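PDB 3CLK: transcription regulator from Lactobacillus plantarum WCFS1, which probably controls transcription as a dimeric DNA-binding regulator whose core resembles the periplasmic binding proteins and would sense a small effector, not identified here. Local coordinates for residues T60-P65 against Q82-S87; L119-G124 against K149-A154; Q249-S254 against N260-Q265. All coordinates share one frame; numbering follows the deposited sequence.

Contact 1. Residues T60-P65 against Q82-S87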
loop_
_atom_site.group_PDB
_atom_site.type_symbol
_atom_site.label_atom_id
_atom_site.label_comp_id
_atom_site.label_asym_id
_atom_site.label_seq_id
_atom_site.Cartn_x
_atom_site.Cartn_y
_atom_site.Cartn_z
ATOM N N THR B 60 9.988 13.685 -17.853
ATOM C CA THR B 60 8.535 13.676 -17.963
ATOM C C THR B 60 7.933 14.776 -17.098
ATOM O O THR B 60 6.893 15.339 -17.436
ATOM C CB THR B 60 7.933 12.326 -17.522
ATOM O OG1 THR B 60 8.423 11.278 -18.367
ATOM C CG2 THR B 60 6.410 12.374 -17.609
ATOM N N ALA B 61 8.592 15.081 -15.983
ATOM C CA ALA B 61 8.110 16.114 -15.067
ATOM C C ALA B 61 8.531 17.515 -15.508
ATOM O O ALA B 61 7.756 18.470 -15.411
ATOM C CB ALA B 61 8.624 15.839 -13.657
ATOM N N ILE B 62 9.762 17.626 -15.991
ATOM C CA ILE B 62 10.305 18.902 -16.438
ATOM C C ILE B 62 9.812 19.286 -17.831
ATOM O O ILE B 62 9.478 20.444 -18.077
ATOM C CB ILE B 62 11.843 18.857 -16.450
ATOM C CG1 ILE B 62 12.352 18.486 -15.056
ATOM C CG2 ILE B 62 12.403 20.203 -16.890
ATOM C CD1 ILE B 62 13.844 18.251 -14.988
ATOM N N GLU B 63 9.774 18.312 -18.738
ATOM C CA GLU B 63 9.319 18.557 -20.103
ATOM C C GLU B 63 8.074 19.437 -20.056
ATOM O O GLU B 63 7.987 20.446 -20.753
ATOM C CB GLU B 63 8.987 17.235 -20.809
ATOM C CG GLU B 63 9.664 17.056 -22.167
ATOM C CD GLU B 63 10.923 16.205 -22.096
ATOM O OE1 GLU B 63 10.801 14.964 -21.990
ATOM O OE2 GLU B 63 12.034 16.776 -22.141
ATOM N N ARG B 64 7.116 19.050 -19.218
ATOM C CA ARG B 64 5.882 19.807 -19.074
ATOM C C ARG B 64 6.053 20.805 -17.931
ATOM O O ARG B 64 6.649 20.495 -16.899
ATOM C CB ARG B 64 4.712 18.868 -18.771
ATOM C CG ARG B 64 3.340 19.486 -19.018
ATOM C CD ARG B 64 3.032 19.573 -20.510
ATOM N NE ARG B 64 1.781 20.280 -20.776
ATOM C CZ ARG B 64 1.709 21.539 -21.197
ATOM N NH1 ARG B 64 2.816 22.236 -21.408
ATOM N NH2 ARG B 64 0.526 22.102 -21.402
ATOM N N PRO B 65 5.527 22.022 -18.102
ATOM C CA PRO B 65 5.629 23.067 -17.079
ATOM C C PRO B 65 5.118 22.667 -15.694
ATOM O O PRO B 65 3.937 22.374 -15.518
ATOM C CB PRO B 65 4.814 24.211 -17.679
ATOM C CG PRO B 65 5.007 24.020 -19.153
ATOM C CD PRO B 65 4.843 22.530 -19.302
ATOM N N GLN B 82 22.372 15.916 -11.356
ATOM C CA GLN B 82 22.856 17.155 -11.969
ATOM C C GLN B 82 21.810 17.581 -12.994
ATOM O O GLN B 82 21.622 18.765 -13.259
ATOM C CB GLN B 82 24.208 16.947 -12.663
ATOM C CG GLN B 82 24.213 15.841 -13.703
ATOM C CD GLN B 82 25.171 16.105 -14.852
ATOM O OE1 GLN B 82 26.360 16.360 -14.646
ATOM N NE2 GLN B 82 24.654 16.042 -16.075
ATOM N N LEU B 83 21.125 16.596 -13.561
ATOM C CA LEU B 83 20.091 16.861 -14.544
ATOM C C LEU B 83 18.956 17.672 -13.909
ATOM O O LEU B 83 18.562 18.714 -14.427
ATOM C CB LEU B 83 19.564 15.541 -15.106
ATOM C CG LEU B 83 18.475 15.576 -16.179
ATOM C CD1 LEU B 83 17.110 15.737 -15.537
ATOM C CD2 LEU B 83 18.766 16.703 -17.165
ATOM N N LEU B 84 18.437 17.188 -12.786
ATOM C CA LEU B 84 17.360 17.882 -12.090
ATOM C C LEU B 84 17.847 19.236 -11.586
ATOM O O LEU B 84 17.106 20.213 -11.592
ATOM C CB LEU B 84 16.862 17.046 -10.902
ATOM C CG LEU B 84 15.869 17.700 -9.932
ATOM C CD1 LEU B 84 14.605 18.126 -10.665
ATOM C CD2 LEU B 84 15.535 16.716 -8.818
ATOM N N GLN B 85 19.100 19.289 -11.152
ATOM C CA GLN B 85 19.660 20.529 -10.640
ATOM C C GLN B 85 19.886 21.576 -11.727
ATOM O O GLN B 85 19.917 22.771 -11.440
ATOM C CB GLN B 85 20.969 20.250 -9.899
ATOM C CG GLN B 85 20.788 19.449 -8.615
ATOM C CD GLN B 85 21.968 19.581 -7.671
ATOM O OE1 GLN B 85 22.004 18.958 -6.608
ATOM N NE2 GLN B 85 22.936 20.404 -8.050
ATOM N N SER B 86 20.028 21.131 -12.971
ATOM C CA SER B 86 20.255 22.047 -14.085
ATOM C C SER B 86 18.965 22.583 -14.691
ATOM O O SER B 86 18.978 23.599 -15.389
ATOM C CB SER B 86 21.067 21.358 -15.183
ATOM O OG SER B 86 22.381 21.090 -14.738
ATOM N N SER B 87 17.852 21.907 -14.428
ATOM C CA SER B 87 16.569 22.337 -14.977
ATOM C C SER B 87 16.038 23.615 -14.325
ATOM O O SER B 87 15.079 24.210 -14.811
ATOM C CB SER B 87 15.529 21.227 -14.828
ATOM O OG SER B 87 15.212 21.009 -13.463
#

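Contact 2. Residues L119-G124 against K149-A154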
loop_
_atom_site.group_PDB
_atom_site.type_symbol
_atom_site.label_atom_id
_atom_site.label_comp_id
_atom_site.label_asym_id
_atom_site.label_seq_id
_atom_site.Cartn_x
_atom_site.Cartn_y
_atom_site.Cartn_z
ATOM N N LEU B 119 13.698 1.589 23.063
ATOM C CA LEU B 119 12.356 1.175 23.454
ATOM C C LEU B 119 12.426 -0.243 24.035
ATOM O O LEU B 119 11.787 -0.540 25.054
ATOM C CB LEU B 119 11.412 1.222 22.243
ATOM C CG LEU B 119 9.902 1.090 22.502
ATOM C CD1 LEU B 119 9.123 1.564 21.281
ATOM C CD2 LEU B 119 9.555 -0.358 22.847
ATOM N N LEU B 120 13.204 -1.114 23.397
ATOM C CA LEU B 120 13.356 -2.487 23.879
ATOM C C LEU B 120 14.268 -2.518 25.110
ATOM O O LEU B 120 13.989 -3.225 26.080
ATOM C CB LEU B 120 13.932 -3.389 22.773
ATOM C CG LEU B 120 13.028 -3.630 21.552
ATOM C CD1 LEU B 120 13.792 -4.372 20.455
ATOM C CD2 LEU B 120 11.815 -4.431 21.978
ATOM N N ILE B 121 15.352 -1.747 25.074
ATOM C CA ILE B 121 16.276 -1.701 26.202
ATOM C C ILE B 121 15.543 -1.261 27.467
ATOM O O ILE B 121 15.750 -1.829 28.540
ATOM C CB ILE B 121 17.451 -0.729 25.938
ATOM C CG1 ILE B 121 18.376 -1.302 24.858
ATOM C CG2 ILE B 121 18.238 -0.506 27.226
ATOM C CD1 ILE B 121 19.404 -0.297 24.324
ATOM N N ASN B 122 14.689 -0.249 27.346
ATOM C CA ASN B 122 13.942 0.232 28.503
ATOM C C ASN B 122 12.897 -0.777 28.985
ATOM O O ASN B 122 12.382 -0.669 30.108
ATOM C CB ASN B 122 13.292 1.577 28.182
ATOM C CG ASN B 122 14.324 2.681 27.996
ATOM O OD1 ASN B 122 15.426 2.604 28.539
ATOM N ND2 ASN B 122 13.967 3.715 27.248
ATOM N N GLU B 123 12.584 -1.755 28.136
ATOM C CA GLU B 123 11.634 -2.802 28.501
ATOM C C GLU B 123 12.401 -3.997 29.066
ATOM O O GLU B 123 11.827 -5.055 29.315
ATOM C CB GLU B 123 10.801 -3.235 27.287
ATOM C CG GLU B 123 9.805 -2.172 26.819
ATOM C CD GLU B 123 8.375 -2.467 27.233
ATOM O OE1 GLU B 123 7.729 -3.323 26.587
ATOM O OE2 GLU B 123 7.895 -1.844 28.205
ATOM N N GLY B 124 13.709 -3.830 29.250
ATOM C CA GLY B 124 14.512 -4.894 29.829
ATOM C C GLY B 124 15.331 -5.783 28.908
ATOM O O GLY B 124 16.104 -6.610 29.390
ATOM N N LYS B 149 24.587 2.788 18.654
ATOM C CA LYS B 149 24.797 3.793 19.686
ATOM C C LYS B 149 23.973 3.406 20.917
ATOM O O LYS B 149 24.475 3.422 22.039
ATOM C CB LYS B 149 24.362 5.173 19.186
ATOM C CG LYS B 149 24.505 6.281 20.232
ATOM C CD LYS B 149 24.347 7.672 19.633
ATOM C CE LYS B 149 22.949 7.916 19.071
ATOM N NZ LYS B 149 22.793 9.313 18.546
ATOM N N ALA B 150 22.710 3.049 20.692
ATOM C CA ALA B 150 21.818 2.650 21.776
ATOM C C ALA B 150 22.423 1.487 22.540
ATOM O O ALA B 150 22.393 1.460 23.772
ATOM C CB ALA B 150 20.450 2.262 21.223
ATOM N N LEU B 151 22.988 0.535 21.807
ATOM C CA LEU B 151 23.608 -0.632 22.424
ATOM C C LEU B 151 24.830 -0.246 23.252
ATOM O O LEU B 151 25.012 -0.728 24.374
ATOM C CB LEU B 151 24.019 -1.649 21.354
ATOM C CG LEU B 151 22.882 -2.325 20.577
ATOM C CD1 LEU B 151 23.442 -3.502 19.786
ATOM C CD2 LEU B 151 21.807 -2.809 21.539
ATOM N N LYS B 152 25.670 0.623 22.696
ATOM C CA LYS B 152 26.866 1.059 23.398
ATOM C C LYS B 152 26.539 1.835 24.666
ATOM O O LYS B 152 27.191 1.654 25.692
ATOM C CB LYS B 152 27.742 1.907 22.473
ATOM C CG LYS B 152 28.472 1.085 21.421
ATOM C CD LYS B 152 29.492 0.149 22.065
ATOM C CE LYS B 152 30.131 -0.791 21.041
ATOM N NZ LYS B 152 30.738 -0.060 19.896
ATOM N N GLU B 153 25.533 2.701 24.600
ATOM C CA GLU B 153 25.138 3.482 25.763
ATOM C C GLU B 153 24.540 2.582 26.849
ATOM O O GLU B 153 24.484 2.956 28.026
ATOM C CB GLU B 153 24.148 4.570 25.353
ATOM C CG GLU B 153 24.786 5.699 24.538
ATOM C CD GLU B 153 23.816 6.819 24.233
ATOM O OE1 GLU B 153 22.790 6.925 24.931
ATOM O OE2 GLU B 153 24.084 7.612 23.306
ATOM N N ALA B 154 24.108 1.388 26.450
ATOM C CA ALA B 154 23.537 0.422 27.381
ATOM C C ALA B 154 24.617 -0.602 27.712
ATOM O O ALA B 154 24.367 -1.584 28.412
ATOM C CB ALA B 154 22.331 -0.277 26.750
#

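Contact 3. Residues Q249-S254 against N260-Q265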
loop_
_atom_site.group_PDB
_atom_site.type_symbol
_atom_site.label_atom_id
_atom_site.label_comp_id
_atom_site.label_asym_id
_atom_site.label_seq_id
_atom_site.Cartn_x
_atom_site.Cartn_y
_atom_site.Cartn_z
ATOM N N GLN B 249 5.206 23.319 1.209
ATOM C CA GLN B 249 5.456 24.650 1.759
ATOM C C GLN B 249 6.823 25.182 1.332
ATOM O O GLN B 249 7.030 26.394 1.276
ATOM C CB GLN B 249 5.343 24.635 3.290
ATOM C CG GLN B 249 3.943 24.283 3.791
ATOM C CD GLN B 249 3.807 24.385 5.299
ATOM O OE1 GLN B 249 4.627 23.854 6.045
ATOM N NE2 GLN B 249 2.761 25.065 5.754
ATOM N N GLN B 250 7.758 24.284 1.031
ATOM C CA GLN B 250 9.078 24.714 0.584
ATOM C C GLN B 250 8.971 25.218 -0.855
ATOM O O GLN B 250 9.646 26.181 -1.235
ATOM C CB GLN B 250 10.091 23.564 0.665
ATOM C CG GLN B 250 10.531 23.218 2.081
ATOM C CD GLN B 250 11.264 24.361 2.771
ATOM O OE1 GLN B 250 12.361 24.757 2.364
ATOM N NE2 GLN B 250 10.657 24.897 3.822
ATOM N N ILE B 251 8.119 24.570 -1.649
ATOM C CA ILE B 251 7.915 24.974 -3.039
ATOM C C ILE B 251 7.197 26.316 -3.048
ATOM O O ILE B 251 7.622 27.257 -3.718
ATOM C CB ILE B 251 7.044 23.960 -3.814
ATOM C CG1 ILE B 251 7.767 22.616 -3.922
ATOM C CG2 ILE B 251 6.727 24.503 -5.196
ATOM C CD1 ILE B 251 6.968 21.544 -4.671
ATOM N N HIS B 252 6.102 26.388 -2.297
ATOM C CA HIS B 252 5.316 27.611 -2.198
ATOM C C HIS B 252 6.212 28.768 -1.757
ATOM O O HIS B 252 6.123 29.874 -2.281
ATOM C CB HIS B 252 4.190 27.429 -1.179
ATOM C CG HIS B 252 3.406 28.678 -0.910
ATOM N ND1 HIS B 252 2.810 28.933 0.306
ATOM C CD2 HIS B 252 3.108 29.733 -1.704
ATOM C CE1 HIS B 252 2.177 30.091 0.250
ATOM N NE2 HIS B 252 2.342 30.597 -0.959
ATOM N N GLN B 253 7.072 28.496 -0.785
ATOM C CA GLN B 253 7.985 29.495 -0.250
ATOM C C GLN B 253 9.056 29.905 -1.259
ATOM O O GLN B 253 9.564 31.028 -1.206
ATOM C CB GLN B 253 8.644 28.956 1.018
ATOM C CG GLN B 253 9.541 29.936 1.748
ATOM C CD GLN B 253 8.823 31.224 2.120
ATOM O OE1 GLN B 253 7.682 31.201 2.589
ATOM N NE2 GLN B 253 9.496 32.354 1.924
ATOM N N SER B 254 9.392 28.999 -2.176
ATOM C CA SER B 254 10.408 29.282 -3.186
ATOM C C SER B 254 9.872 30.221 -4.263
ATOM O O SER B 254 10.643 30.927 -4.911
ATOM C CB SER B 254 10.903 27.987 -3.838
ATOM O OG SER B 254 9.921 27.445 -4.703
ATOM N N ASN B 260 12.833 30.770 -6.232
ATOM C CA ASN B 260 12.515 29.603 -7.050
ATOM C C ASN B 260 13.557 28.504 -6.831
ATOM O O ASN B 260 13.931 27.788 -7.761
ATOM C CB ASN B 260 12.456 29.989 -8.531
ATOM C CG ASN B 260 11.357 30.998 -8.831
ATOM O OD1 ASN B 260 11.241 31.488 -9.954
ATOM N ND2 ASN B 260 10.545 31.313 -7.828
ATOM N N ARG B 261 14.015 28.384 -5.590
ATOM C CA ARG B 261 15.010 27.386 -5.211
ATOM C C ARG B 261 14.847 27.023 -3.737
ATOM O O ARG B 261 14.480 27.871 -2.921
ATOM C CB ARG B 261 16.423 27.920 -5.437
ATOM C CG ARG B 261 16.793 28.146 -6.888
ATOM C CD ARG B 261 18.258 28.547 -7.006
ATOM N NE ARG B 261 18.677 28.710 -8.395
ATOM C CZ ARG B 261 19.929 28.950 -8.776
ATOM N NH1 ARG B 261 20.894 29.056 -7.872
ATOM N NH2 ARG B 261 20.215 29.081 -10.066
ATOM N N ILE B 262 15.133 25.767 -3.404
ATOM C CA ILE B 262 15.023 25.288 -2.029
ATOM C C ILE B 262 16.379 24.739 -1.576
ATOM O O ILE B 262 16.997 23.946 -2.281
ATOM C CB ILE B 262 13.952 24.180 -1.929
ATOM C CG1 ILE B 262 12.629 24.694 -2.507
ATOM C CG2 ILE B 262 13.765 23.761 -0.477
ATOM C CD1 ILE B 262 11.493 23.687 -2.471
ATOM N N VAL B 263 16.846 25.159 -0.403
ATOM C CA VAL B 263 18.140 24.699 0.087
ATOM C C VAL B 263 18.127 24.156 1.512
ATOM O O VAL B 263 19.168 23.753 2.030
ATOM C CB VAL B 263 19.195 25.834 0.031
ATOM C CG1 VAL B 263 19.302 26.381 -1.385
ATOM C CG2 VAL B 263 18.820 26.942 1.007
ATOM N N SER B 264 16.961 24.134 2.147
ATOM C CA SER B 264 16.882 23.646 3.518
ATOM C C SER B 264 16.840 22.125 3.658
ATOM O O SER B 264 16.323 21.415 2.793
ATOM C CB SER B 264 15.658 24.244 4.217
ATOM O OG SER B 264 14.462 23.849 3.573
ATOM N N GLN B 265 17.407 21.644 4.760
ATOM C CA GLN B 265 17.426 20.225 5.098
ATOM C C GLN B 265 16.756 20.186 6.468
ATOM O O GLN B 265 17.215 20.846 7.407
ATOM C CB GLN B 265 18.861 19.708 5.197
ATOM C CG GLN B 265 19.689 19.917 3.931
ATOM C CD GLN B 265 21.051 19.268 4.024
ATOM O OE1 GLN B 265 21.765 19.439 5.012
ATOM N NE2 GLN B 265 21.425 18.519 2.990
#

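Contact 1. Residues T60-P65 against Q82-S87
I62, near the end of helix 53-63, points its side chain end-on at S87, in segment 82-87. The CG1 branch lies beside the backbone N and anti to the carbonyl carbon (chi1 -57°), and the extended chi2 of 173° carries CD1 forward. I62 CD1 meets S87 CB at 3.4 Å, tighter than usual for two carbons, while I62 CG2 rests against the same S87 CB at 3.9 Å. The leucines frame this methyl with their branch ends: L83 CD1 stands 4.2 Å from I62 CD1, and L84 CD1 makes a looser approach. S87 OG also touches I62 CD1, at 3.4 Å, while donating to L84 O in the preceding turn at 2.8 Å, tilted 28° from the carbonyl plane. A glycine in place of S87 would probably leave the I62 methyl without its nearest partner and L84 O without this hydroxyl. I62 and L84 also both touch I69 of strand 68-72, so the two consecutive helices of the alpha/beta subdomain meet above that strand. The contact is van der Waals packing of an isoleucine end on a serine and two leucine methyls; with the hydroxyl bonded within its own segment, it rests on shape fit rather than directional bonds.

Contact 2. Residues L119-G124 against K149-A154
I121 pushes its side chain toward the last turn of helix 138-153, and the tight part of the contact is concentrated on its CD1 methyl. This atom lies 3.8 Å from A154 CB and 3.5 Å from the backbone oxygen A150 O, with A150 CB a little farther at 4.2 Å. CG1 stands beside the backbone N (chi1 -70°) and chi2 is extended at 168°, which sends CD1 outward; CG2, anti to the backbone N, reaches A154 CB at 4.1 Å as a second, lighter touch. A150 on the facing helix and A154 just after it thus present a low surface on which one branched side chain can settle. L151 marks the looser margin: its CB points away, yet CD2 comes back to 4.5 Å from I121 CD1. Beyond this patch the character changes. N122, K152 and E153 are exposed, and the polar side chains of K149 and E153 pair away from the apolar touch: K149 makes a salt bridge with E110 and a cation-pi contact with Y114, whose hydroxyl also bonds E153. The chain leaves helix 109-121 through a Schellman motif, G124 N bonding I121 O at 2.9 Å, with G124 at the positive phi of its C-prime position. I121 and L120 touch I128 of strand 128-131, and L120 also reaches S216 and V218 of strand 216-219, so the end of helix 109-121 lies on the sheet, and helix 138-153 packs beside it, A150 on Y114, T117 and N118 and L151 on T117.

Contact 3. Residues Q249-S254 against N260-Q265
S254, I262 and Q250 bury the most surface here, where helix 240-256 of the periplasmic-binding-protein-like fold gives way to the loop that leads back along it to strand 265-267. I262 lays its side chain across the helix: CD1 sits 3.3 Å from the backbone oxygen Q250 O and also lies against Q250 CB, its CG1 touches S254 CB at 3.9 Å, and CD1 reaches I251 CG1. Q250 bends at chi2 (-63°), bringing its amide over the CG2 methyl of I262. There Q250 OE1 accepts a short bond of 2.6 Å from S264 OG, which approaches well above the carbonyl plane (62° out of it) rather than along a lone pair. S254 contributes through both side chain and backbone. Its CB packs on R261 N at 3.6 Å, while its hydroxyl turns back to its own helix and donates to I251 O in the carbonyl plane, on a lone pair. P90 lies beside S254 and N260; I105 of strand 104-106 touches Q250, and S264 is joined by backbone bonding to F104 of the same strand. The polar grip at the far end falls on one acceptor: S254 O takes N260 N at 2.6 Å and N260 ND2 at 2.9 Å, both from the same face of its carbonyl plane.

The three contacts follow one another along the chain. Contacts 1 and 3 lie on the same side of the chain's centre, their centres 16 Å apart and nearest atoms about 6 Å apart, and both flank the parallel sheet that contains strands 68-72 and 265-267. Contact 2 belongs to the other half, beside the mixed sheet with strands 128-131 and 216-219, with its centre 45 Å from that of contact 1 and 37 Å from that of contact 3. The late helix 240-256 thus returns to the half built from the early chain, consistent with the two-lobed plan of the periplasmic-binding-protein-like family. R64 NH2 bonds E63 O of the second subunit, bringing the lobe of contact 1 into the dimer.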